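Local coordinates for putative glutathionylspermidine synthase (Methylobacillus flagellatus, PDB 3N6X), which is of unproven function but probably acts as an ATP-dependent ligase with a circularly permuted ATP-grasp fold, perhaps joining glutathione to spermidine, at residues N99-D104 and G316-K321. Residues are numbered along the deposited sequence; the frame is centred on the assembly and turned at random.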
loop_
_atom_site.group_PDB
_atom_site.type_symbol
_atom_site.label_atom_id
_atom_site.label_comp_id
_atom_site.label_asym_id
_atom_site.label_seq_id
_atom_site.Cartn_x
_atom_site.Cartn_y
_atom_site.Cartn_z
ATOM N N ASN A 99 13.759 1.085 6.098
ATOM C CA ASN A 99 14.875 1.526 5.243
ATOM C C ASN A 99 16.220 1.334 5.921
ATOM O O ASN A 99 17.186 0.983 5.259
ATOM C CB ASN A 99 14.693 2.990 4.796
ATOM C CG ASN A 99 13.909 3.112 3.507
ATOM O OD1 ASN A 99 14.168 2.406 2.522
ATOM N ND2 ASN A 99 12.893 3.961 3.502
HETATM N N MSE A 100 16.290 1.561 7.238
HETATM C CA MSE A 100 17.522 1.339 7.991
HETATM C C MSE A 100 17.821 -0.167 8.121
HETATM O O MSE A 100 18.981 -0.573 8.039
HETATM C CB MSE A 100 17.446 2.011 9.350
HETATM C CG MSE A 100 17.440 3.520 9.242
HETATM SE SE MSE A 100 17.236 4.370 10.944
HETATM C CE MSE A 100 19.084 4.184 11.521
ATOM N N PHE A 101 16.763 -0.991 8.232
ATOM C CA PHE A 101 16.887 -2.450 8.249
ATOM C C PHE A 101 17.483 -2.941 6.930
ATOM O O PHE A 101 18.424 -3.733 6.945
ATOM C CB PHE A 101 15.520 -3.120 8.497
ATOM C CG PHE A 101 15.523 -4.604 8.215
ATOM C CD1 PHE A 101 16.195 -5.488 9.059
ATOM C CD2 PHE A 101 14.886 -5.116 7.092
ATOM C CE1 PHE A 101 16.233 -6.858 8.778
ATOM C CE2 PHE A 101 14.932 -6.486 6.801
ATOM C CZ PHE A 101 15.595 -7.353 7.655
ATOM N N LEU A 102 16.961 -2.423 5.786
ATOM C CA LEU A 102 17.427 -2.785 4.436
ATOM C C LEU A 102 18.885 -2.388 4.192
ATOM O O LEU A 102 19.646 -3.184 3.665
ATOM C CB LEU A 102 16.487 -2.229 3.349
ATOM C CG LEU A 102 15.152 -2.980 3.234
ATOM C CD1 LEU A 102 14.102 -2.141 2.500
ATOM C CD2 LEU A 102 15.338 -4.361 2.558
ATOM N N HIS A 103 19.296 -1.209 4.659
ATOM C CA HIS A 103 20.699 -0.822 4.598
ATOM C C HIS A 103 21.540 -1.786 5.465
ATOM O O HIS A 103 22.617 -2.210 5.051
ATOM C CB HIS A 103 20.889 0.633 5.070
ATOM C CG HIS A 103 22.321 1.036 5.136
ATOM N ND1 HIS A 103 22.994 1.492 4.013
ATOM C CD2 HIS A 103 23.201 0.941 6.162
ATOM C CE1 HIS A 103 24.246 1.694 4.397
ATOM N NE2 HIS A 103 24.421 1.381 5.683
ATOM N N ASP A 104 21.038 -2.135 6.654
ATOM C CA ASP A 104 21.762 -3.027 7.562
ATOM C C ASP A 104 21.953 -4.459 6.997
ATOM O O ASP A 104 23.086 -4.946 7.002
ATOM C CB ASP A 104 21.093 -3.052 8.941
ATOM C CG ASP A 104 21.920 -3.681 10.047
ATOM O OD1 ASP A 104 23.157 -3.598 9.981
ATOM O OD2 ASP A 104 21.329 -4.164 11.016
ATOM N N GLY A 316 12.242 -6.639 -1.101
ATOM C CA GLY A 316 11.313 -7.719 -0.784
ATOM C C GLY A 316 11.595 -8.450 0.518
ATOM O O GLY A 316 10.684 -9.032 1.107
ATOM N N VAL A 317 12.865 -8.441 0.972
ATOM C CA VAL A 317 13.245 -9.085 2.219
ATOM C C VAL A 317 12.600 -8.383 3.443
ATOM O O VAL A 317 12.370 -9.032 4.457
ATOM C CB VAL A 317 14.790 -9.256 2.349
ATOM C CG1 VAL A 317 15.496 -7.917 2.587
ATOM C CG2 VAL A 317 15.143 -10.258 3.442
ATOM N N ALA A 318 12.249 -7.084 3.314
ATOM C CA ALA A 318 11.654 -6.310 4.417
ATOM C C ALA A 318 10.113 -6.420 4.516
ATOM O O ALA A 318 9.561 -6.255 5.609
ATOM C CB ALA A 318 12.075 -4.861 4.325
ATOM N N ASP A 319 9.422 -6.682 3.402
ATOM C CA ASP A 319 7.970 -6.801 3.464
ATOM C C ASP A 319 7.464 -8.233 3.287
ATOM O O ASP A 319 6.255 -8.449 3.240
ATOM C CB ASP A 319 7.274 -5.820 2.505
ATOM C CG ASP A 319 7.491 -6.118 1.038
ATOM O OD1 ASP A 319 8.317 -7.003 0.728
ATOM O OD2 ASP A 319 6.868 -5.437 0.199
ATOM N N ASP A 320 8.387 -9.217 3.247
ATOM C CA ASP A 320 8.040 -10.639 3.237
ATOM C C ASP A 320 7.301 -11.012 4.545
ATOM O O ASP A 320 7.630 -10.492 5.612
ATOM C CB ASP A 320 9.298 -11.510 3.095
ATOM C CG ASP A 320 8.975 -12.986 2.968
ATOM O OD1 ASP A 320 8.632 -13.424 1.848
ATOM O OD2 ASP A 320 8.980 -13.685 4.006
ATOM N N LYS A 321 6.321 -11.916 4.449
ATOM C CA LYS A 321 5.503 -12.363 5.582
ATOM C C LYS A 321 6.336 -12.836 6.795
ATOM O O LYS A 321 5.933 -12.591 7.935
ATOM C CB LYS A 321 4.460 -13.420 5.129
ATOM C CG LYS A 321 4.817 -14.887 5.438
ATOM C CD LYS A 321 5.537 -15.583 4.287
ATOM C CE LYS A 321 5.230 -17.069 4.240
ATOM N NZ LYS A 321 5.793 -17.811 5.402
#
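The C-terminal part of helix 81-105 packs here on the short helical turn at 316-319, and the side chains that meet are apolar. Leu102 and Phe101 face Val317 and Ala318. The methyl of Ala318 sits against the isobutyl group of Leu102: Ala318 CB lies 3.7 Å from Leu102 CD2 and 3.8 Å from Leu102 CG. The same CD2 reaches Val317 CG1 at 3.6 Å, as the two branched side chains run alongside each other, pointing opposite ways. Phe101 meets Ala318 with its ring edge. With CG anti to the backbone N (chi1 167°), the ring reaches toward 316-321 and brings CD2 to 4.0 Å from Ala318 CB, which lies near the ring plane. Val317 O also lies at this edge; it is hydrogen-bonded to Thr323 OG1. Met330 and Tyr334 of helix 327-335 touch the Phe101 side chain, while Tyr141 touches Leu102. Cutting Leu102 back to alanine would remove CD2, and is likely to take from Val317 CG1 its closest neighbour in 99-104 and open a gap beside the Ala318 methyl. All four touching residues are buried. The arrangement is typical of helix-helix packing in a hydrophobic core, here joining sequence-distant parts of the circularly permuted ATP-grasp family region.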